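Local atomic coordinates of periplasmic binding protein/LacI transcriptional regulator (Shewanella sp. ANA-3, PDB entry 5OCP), a protein that binds alpha- and beta-L-arabinofuranose in the periplasm and probably hands the sugar to the membrane part of its ABC transporter. Residues T101-D106 with G248-D253; F107-R112 with S270-V275; V191-H194 with M198-G201. All blocks are in the same frame, centred on the assembly; numbering follows the deposited sequence.

In the fold
From the N terminus, the chain reaches T101-D106, strand 101-104 of one lobe with the loop that leaves it, and passes into helix 107-121 of the other. The second lobe then folds, and within it interaction 3 closes a short loop, joining strand 190-193 to the next helix. The chain returns to the first lobe, where interaction 1 closes a long loop by laying helix 248-259 on strand 101-104. Finally 270-275 comes back to helix 107-121, closing interaction 2. Interactions 1 and 2 cross along the chain, and interaction 3 is nested inside both. Interactions 1 and 3 tie strand to helix within each lobe; interaction 2 holds the start of helix 107-121, past one crossing, against another, 270-275.

Interaction 1 of 3, residues T101-D106 with G248-D253; sequences TRIASD and GGPAFD
The puckered pyrrolidine ring of P250 meets the branched side chain of I103 with its CB and CG atoms, and CG2 of I103 lies 3.9 Å from CB of P250. The flat group here is the guanidinium of R102, on the opposite side of the strand: the methyl CB of A104 sits over the centre of one of its faces, 3.4 Å above the plane, while its NE bonds to the carbonyl of R89, a residue of the sugar pocket. I103 carries the contact. With CG2 anti to the backbone N and CG1 beside it (chi1 -49°), the two branches divide the helix between them. CG2 goes to the proline ring, and CG1 rests on the next residue, 3.7 Å from the backbone N of A251 and 4.2 Å from its CB. CD1 adds a touch at 4.1 Å from CB of P250. A beta-branched residue suits a strand and offers a broad apolar surface; A251 is small enough to let the helix backbone come close, and P250, in the first turn, needs no N-H for a helical bond. The side chains meet by apolar packing alone; I103 and A251 are buried, while P250 lies nearer the surface. The contact joins the parallel sheet of the first lobe to one of its covering helices. I103 also packs on V85 and V87 of strand 84-87 and on I269 of strand 268-270, the neighbours flanking strand 101-104, while F252 turns to helix 13-29 on the same face of the sheet.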
loop_
_atom_site.group_PDB
_atom_site.type_symbol
_atom_site.label_atom_id
_atom_site.label_comp_id
_atom_site.label_asym_id
_atom_site.label_seq_id
_atom_site.Cartn_x
_atom_site.Cartn_y
_atom_site.Cartn_z
ATOM N N THR A 101 -1.743 18.437 5.761
ATOM C CA THR A 101 -0.898 17.410 6.360
ATOM C C THR A 101 -0.979 16.094 5.595
ATOM O O THR A 101 -1.808 15.932 4.700
ATOM C CB THR A 101 -1.277 17.159 7.832
ATOM O OG1 THR A 101 -0.286 16.326 8.448
ATOM C CG2 THR A 101 -2.634 16.479 7.924
ATOM N N ARG A 102 -0.109 15.155 5.955
ATOM C CA ARG A 102 -0.076 13.849 5.308
ATOM C C ARG A 102 -0.189 12.726 6.335
ATOM O O ARG A 102 0.558 12.688 7.312
ATOM C CB ARG A 102 1.209 13.688 4.492
ATOM C CG ARG A 102 1.483 12.262 4.043
ATOM C CD ARG A 102 2.524 12.223 2.935
ATOM N NE ARG A 102 2.686 10.881 2.384
ATOM C CZ ARG A 102 3.685 10.062 2.695
ATOM N NH1 ARG A 102 4.617 10.447 3.557
ATOM N NH2 ARG A 102 3.754 8.857 2.146
ATOM N N ILE A 103 -1.128 11.815 6.105
ATOM C CA ILE A 103 -1.344 10.694 7.005
ATOM C C ILE A 103 -0.813 9.469 6.282
ATOM O O ILE A 103 -1.292 9.159 5.223
ATOM C CB ILE A 103 -2.803 10.464 7.319
ATOM C CG1 ILE A 103 -3.515 11.748 7.734
ATOM C CG2 ILE A 103 -2.937 9.338 8.337
ATOM C CD1 ILE A 103 -2.809 12.596 8.810
ATOM N N ALA A 104 0.240 8.817 6.808
ATOM C CA ALA A 104 0.849 7.753 6.061
ATOM C C ALA A 104 1.583 6.792 7.008
ATOM O O ALA A 104 1.964 7.181 8.106
ATOM C CB ALA A 104 1.776 8.299 5.004
ATOM N N SER A 105 1.831 5.584 6.549
ATOM C CA SER A 105 2.845 4.745 7.178
ATOM C C SER A 105 4.208 5.112 6.631
ATOM O O SER A 105 4.352 5.923 5.677
ATOM C CB SER A 105 2.550 3.255 6.910
ATOM O OG SER A 105 2.670 3.080 5.483
ATOM N N ASP A 106 5.243 4.614 7.301
ATOM C CA ASP A 106 6.618 4.784 6.858
ATOM C C ASP A 106 6.989 3.548 5.979
ATOM O O ASP A 106 7.347 2.480 6.460
ATOM C CB ASP A 106 7.572 4.948 8.027
ATOM C CG ASP A 106 9.034 5.168 7.573
ATOM O OD1 ASP A 106 9.410 4.874 6.410
ATOM O OD2 ASP A 106 9.849 5.525 8.471
ATOM N N GLY A 248 -8.138 7.395 7.052
ATOM C CA GLY A 248 -9.173 8.380 6.950
ATOM C C GLY A 248 -9.386 9.062 8.293
ATOM O O GLY A 248 -9.523 10.267 8.358
ATOM N N GLY A 249 -9.391 8.283 9.378
ATOM C CA GLY A 249 -9.641 8.821 10.684
ATOM C C GLY A 249 -8.787 9.987 11.047
ATOM O O GLY A 249 -9.320 11.074 11.306
ATOM N N PRO A 250 -7.448 9.803 11.060
ATOM C CA PRO A 250 -6.607 10.952 11.304
ATOM C C PRO A 250 -6.725 12.058 10.280
ATOM O O PRO A 250 -6.458 13.226 10.610
ATOM C CB PRO A 250 -5.150 10.371 11.357
ATOM C CG PRO A 250 -5.326 8.919 11.541
ATOM C CD PRO A 250 -6.698 8.542 11.014
ATOM N N ALA A 251 -7.013 11.709 9.022
ATOM C CA ALA A 251 -7.300 12.749 8.028
ATOM C C ALA A 251 -8.545 13.636 8.410
ATOM O O ALA A 251 -8.440 14.845 8.391
ATOM C CB ALA A 251 -7.517 12.149 6.645
ATOM N N PHE A 252 -9.590 12.981 8.823
ATOM C CA PHE A 252 -10.839 13.691 9.251
ATOM C C PHE A 252 -10.613 14.513 10.552
ATOM O O PHE A 252 -11.136 15.630 10.712
ATOM C CB PHE A 252 -11.937 12.671 9.380
ATOM C CG PHE A 252 -12.365 12.023 8.101
ATOM C CD1 PHE A 252 -12.657 12.747 6.939
ATOM C CD2 PHE A 252 -12.538 10.673 8.065
ATOM C CE1 PHE A 252 -13.054 12.095 5.788
ATOM C CE2 PHE A 252 -12.890 10.005 6.901
ATOM C CZ PHE A 252 -13.222 10.708 5.763
ATOM N N ASP A 253 -9.743 14.024 11.449
ATOM C CA ASP A 253 -9.368 14.773 12.661
ATOM C C ASP A 253 -8.625 16.026 12.350
ATOM O O ASP A 253 -8.898 17.087 12.927
ATOM C CB ASP A 253 -8.458 13.944 13.568
ATOM C CG ASP A 253 -9.170 12.776 14.231
ATOM O OD1 ASP A 253 -10.395 12.828 14.446
ATOM O OD2 ASP A 253 -8.455 11.797 14.571
#

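Interaction 2 of 3, residues F107-R112 with S270-V275; sequences FSEEGR and STTGDV
At the hinge between the lobes, E109 and E110 in the first turn of helix 107-121 meet T272 of the crossing 270-275, one of three that join the lobes, as in type I periplasmic binding proteins. T272 wedges between the two glutamates. Its OG1 lies beside the backbone N (chi1 -58°), which leaves the methyl CG2 anti to that N and 3.6 Å from CG of E110, while CB of T272 lies 3.8 Å from the carboxylate carbon CD of E109. OG1 of T272 stays 3.8 Å from OE1 of E109, too far to bond, and instead accepts the backbone N-H of D106. A threonine suits the place because one branch is apolar and the other polar. The extended E109 chain carries its OE2 to a salt bridge with K113. Cutting E109 back to an alanine here is likely to leave K113 without this carboxylate and T272 without cover along one flank. E110 is buried, but OE1 pairs with R143 of the sugar pocket and OE2 accepts from S105 OG and from a water at 2.7 Å. The same water accepts the N-H of G273 at 2.9 Å, linking the helix start to the crossing. E110 also packs on V241 of strand 239-242 and F107 turns away against helix 138-151, setting the helix start between the second lobe's sheet and the loop from strand 268-270 to strand 275-277.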
loop_
_atom_site.group_PDB
_atom_site.type_symbol
_atom_site.label_atom_id
_atom_site.label_comp_id
_atom_site.label_asym_id
_atom_site.label_seq_id
_atom_site.Cartn_x
_atom_site.Cartn_y
_atom_site.Cartn_z
ATOM N N PHE A 107 6.863 3.754 4.672
ATOM C CA PHE A 107 7.125 2.692 3.712
ATOM C C PHE A 107 8.559 2.171 3.786
ATOM O O PHE A 107 8.780 0.993 3.596
ATOM C CB PHE A 107 6.865 3.190 2.270
ATOM C CG PHE A 107 5.465 3.590 1.990
ATOM C CD1 PHE A 107 4.431 2.649 2.073
ATOM C CD2 PHE A 107 5.178 4.849 1.512
ATOM C CE1 PHE A 107 3.138 2.985 1.754
ATOM C CE2 PHE A 107 3.881 5.214 1.184
ATOM C CZ PHE A 107 2.857 4.289 1.342
ATOM N N SER A 108 9.545 3.070 4.038
ATOM C CA SER A 108 10.969 2.623 4.205
ATOM C C SER A 108 11.122 1.736 5.418
ATOM O O SER A 108 11.756 0.696 5.332
ATOM C CB SER A 108 11.937 3.817 4.336
ATOM O OG SER A 108 11.880 4.559 3.169
ATOM N N GLU A 109 10.350 2.024 6.483
ATOM C CA GLU A 109 10.364 1.209 7.685
ATOM C C GLU A 109 9.735 -0.165 7.403
ATOM O O GLU A 109 10.235 -1.192 7.875
ATOM C CB GLU A 109 9.655 1.891 8.866
ATOM C CG GLU A 109 9.628 1.021 10.094
ATOM C CD GLU A 109 8.941 1.673 11.322
ATOM O OE1 GLU A 109 8.838 2.941 11.409
ATOM O OE2 GLU A 109 8.510 0.910 12.231
ATOM N N GLU A 110 8.674 -0.177 6.592
ATOM C CA GLU A 110 8.022 -1.445 6.211
ATOM C C GLU A 110 9.045 -2.330 5.484
ATOM O O GLU A 110 9.231 -3.508 5.831
ATOM C CB GLU A 110 6.817 -1.230 5.321
ATOM C CG GLU A 110 5.651 -0.559 6.014
ATOM C CD GLU A 110 4.583 -0.043 5.065
ATOM O OE1 GLU A 110 4.655 -0.111 3.826
ATOM O OE2 GLU A 110 3.613 0.483 5.580
ATOM N N GLY A 111 9.744 -1.761 4.522
ATOM C CA GLY A 111 10.810 -2.487 3.770
ATOM C C GLY A 111 11.965 -2.927 4.626
ATOM O O GLY A 111 12.433 -4.083 4.528
ATOM N N ARG A 112 12.369 -2.083 5.574
ATOM C CA ARG A 112 13.400 -2.464 6.541
ATOM C C ARG A 112 12.961 -3.642 7.433
ATOM O O ARG A 112 13.755 -4.558 7.632
ATOM C CB ARG A 112 13.853 -1.284 7.407
ATOM C CG ARG A 112 14.563 -0.222 6.684
ATOM C CD ARG A 112 15.374 0.679 7.639
ATOM N NE ARG A 112 14.527 1.372 8.637
ATOM C CZ ARG A 112 13.852 2.497 8.406
ATOM N NH1 ARG A 112 13.911 3.099 7.238
ATOM N NH2 ARG A 112 13.144 3.032 9.373
ATOM N N SER A 270 2.376 9.792 11.240
ATOM C CA SER A 270 2.693 8.495 10.714
ATOM C C SER A 270 2.762 7.425 11.785
ATOM O O SER A 270 3.349 7.645 12.825
ATOM C CB SER A 270 4.016 8.632 9.980
ATOM O OG SER A 270 4.467 7.396 9.411
ATOM N N THR A 271 2.289 6.199 11.447
ATOM C CA THR A 271 2.470 5.029 12.299
ATOM C C THR A 271 2.600 3.848 11.324
ATOM O O THR A 271 1.915 3.887 10.281
ATOM C CB THR A 271 1.246 4.735 13.210
ATOM O OG1 THR A 271 1.101 5.805 14.156
ATOM C CG2 THR A 271 1.404 3.478 13.995
ATOM N N THR A 272 3.471 2.914 11.659
ATOM C CA THR A 272 3.788 1.778 10.778
ATOM C C THR A 272 3.414 0.487 11.482
ATOM O O THR A 272 3.535 0.358 12.694
ATOM C CB THR A 272 5.262 1.863 10.361
ATOM O OG1 THR A 272 5.458 3.132 9.715
ATOM C CG2 THR A 272 5.708 0.750 9.418
ATOM N N GLY A 273 2.955 -0.486 10.713
ATOM C CA GLY A 273 2.562 -1.758 11.250
ATOM C C GLY A 273 3.717 -2.687 11.585
ATOM O O GLY A 273 4.907 -2.482 11.262
ATOM N N ASP A 274 3.282 -3.841 12.104
ATOM C CA ASP A 274 4.180 -4.910 12.574
ATOM C C ASP A 274 4.279 -6.043 11.527
ATOM O O ASP A 274 3.466 -6.137 10.631
ATOM C CB ASP A 274 3.697 -5.534 13.875
ATOM C CG ASP A 274 3.928 -4.655 15.091
ATOM O OD1 ASP A 274 4.700 -3.651 15.007
ATOM O OD2 ASP A 274 3.262 -4.970 16.127
ATOM N N VAL A 275 5.359 -6.837 11.661
ATOM C CA VAL A 275 5.563 -8.062 10.868
ATOM C C VAL A 275 4.714 -9.211 11.464
ATOM O O VAL A 275 4.824 -9.498 12.682
ATOM C CB VAL A 275 7.026 -8.467 10.927
ATOM C CG1 VAL A 275 7.221 -9.697 10.129
ATOM C CG2 VAL A 275 7.923 -7.418 10.345
HETATM O O HOH W 1 2.417 -0.223 7.925
#

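Interaction 3 of 3, residues V191-H194 with M198-G201; sequences VWSH and MALG
S193 overlaps A199, the two CB atoms 3.8 Å apart, where the end of strand 190-193 faces the first turns of helix 196-208. Two such small residues allow strand and helix to approach closely: the CA atoms of S193 and A199 are 5.5 Å apart. The serine hydroxyl is anti to the backbone N (chi1 178°), which points OG at the helix backbone, 3.4 Å from CB of M198. The backbone N of A199 is slightly closer to OG, at 3.3 Å, but the angle is poor and no bond forms; the hydroxyl bonds instead to the carbonyl of N195, in the turn between the segments. A serine is apt here, small and able to satisfy its buried oxygen within that turn. M198 folds back over the turn, bent at the last torsion (chi3 -61°), which brings the methyl CE to 3.6 Å from the backbone N of H194 and 4.0 Å from its CB. A flexible, unbranched apolar chain suits such a corner. On the other side of the strand, CD2 of H194 lies 3.6 Å above the plane of the W192 ring, toward its rim, and NE2 of H194 bonds to E130. H194 and M198 both touch F167, which lines the sugar pocket together with N195. The side-chain OD1 of N195, just before the helix, accepts the backbone N-H of M198. The arrangement is the tight first bend of a beta-alpha-beta crossover running on to strand 218-221; as is usual in parallel alpha/beta folds, the binding site gathers at the C-terminal strand ends.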
loop_
_atom_site.group_PDB
_atom_site.type_symbol
_atom_site.label_atom_id
_atom_site.label_comp_id
_atom_site.label_asym_id
_atom_site.label_seq_id
_atom_site.Cartn_x
_atom_site.Cartn_y
_atom_site.Cartn_z
ATOM N N VAL A 191 11.107 -14.660 -2.477
ATOM C CA VAL A 191 10.466 -13.586 -3.216
ATOM C C VAL A 191 10.124 -12.452 -2.219
ATOM O O VAL A 191 9.548 -12.716 -1.162
ATOM C CB VAL A 191 9.184 -14.062 -3.904
ATOM C CG1 VAL A 191 8.370 -12.897 -4.548
ATOM C CG2 VAL A 191 9.551 -15.104 -4.935
ATOM N N TRP A 192 10.589 -11.259 -2.545
ATOM C CA TRP A 192 10.256 -9.996 -1.861
ATOM C C TRP A 192 9.293 -9.307 -2.782
ATOM O O TRP A 192 9.640 -8.812 -3.879
ATOM C CB TRP A 192 11.568 -9.233 -1.659
ATOM C CG TRP A 192 11.509 -7.729 -1.467
ATOM C CD1 TRP A 192 12.393 -6.858 -1.961
ATOM C CD2 TRP A 192 10.573 -6.934 -0.680
ATOM N NE1 TRP A 192 12.078 -5.586 -1.603
ATOM C CE2 TRP A 192 10.976 -5.597 -0.796
ATOM C CE3 TRP A 192 9.447 -7.226 0.109
ATOM C CZ2 TRP A 192 10.291 -4.548 -0.183
ATOM C CZ3 TRP A 192 8.765 -6.174 0.734
ATOM C CH2 TRP A 192 9.212 -4.850 0.587
ATOM N N SER A 193 8.032 -9.233 -2.334
ATOM C CA SER A 193 7.008 -8.606 -3.082
ATOM C C SER A 193 6.548 -7.298 -2.436
ATOM O O SER A 193 6.243 -7.289 -1.227
ATOM C CB SER A 193 5.812 -9.532 -3.198
ATOM O OG SER A 193 4.781 -8.875 -3.897
ATOM N N HIS A 194 6.475 -6.212 -3.218
ATOM C CA HIS A 194 6.084 -4.957 -2.605
ATOM C C HIS A 194 4.641 -4.965 -2.100
ATOM O O HIS A 194 4.316 -4.099 -1.294
ATOM C CB HIS A 194 6.326 -3.784 -3.540
ATOM C CG HIS A 194 7.776 -3.512 -3.825
ATOM N ND1 HIS A 194 8.158 -2.407 -4.555
ATOM C CD2 HIS A 194 8.906 -4.201 -3.562
ATOM C CE1 HIS A 194 9.481 -2.405 -4.688
ATOM N NE2 HIS A 194 9.973 -3.415 -3.999
ATOM N N MET A 198 0.653 -9.113 -5.431
ATOM C CA MET A 198 1.603 -9.671 -6.360
ATOM C C MET A 198 2.122 -10.988 -5.756
ATOM O O MET A 198 2.439 -11.932 -6.495
ATOM C CB MET A 198 2.784 -8.773 -6.662
ATOM C CG MET A 198 2.421 -7.494 -7.402
ATOM S SD MET A 198 3.798 -6.423 -7.769
ATOM C CE MET A 198 4.371 -6.055 -6.118
ATOM N N ALA A 199 2.278 -11.024 -4.430
ATOM C CA ALA A 199 2.836 -12.185 -3.744
ATOM C C ALA A 199 1.925 -13.397 -3.956
ATOM O O ALA A 199 2.447 -14.516 -4.206
ATOM C CB ALA A 199 2.966 -11.901 -2.321
ATOM N N LEU A 200 0.633 -13.173 -3.911
ATOM C CA LEU A 200 -0.290 -14.255 -4.082
ATOM C C LEU A 200 -0.287 -14.752 -5.491
ATOM O O LEU A 200 -0.524 -16.015 -5.732
ATOM C CB LEU A 200 -1.653 -13.890 -3.615
ATOM C CG LEU A 200 -1.702 -13.647 -2.088
ATOM C CD1 LEU A 200 -2.995 -13.001 -1.658
ATOM C CD2 LEU A 200 -1.437 -14.857 -1.241
ATOM N N GLY A 201 -0.090 -13.884 -6.444
ATOM C CA GLY A 201 0.158 -14.350 -7.839
ATOM C C GLY A 201 1.416 -15.162 -7.940
ATOM O O GLY A 201 1.466 -16.199 -8.659
#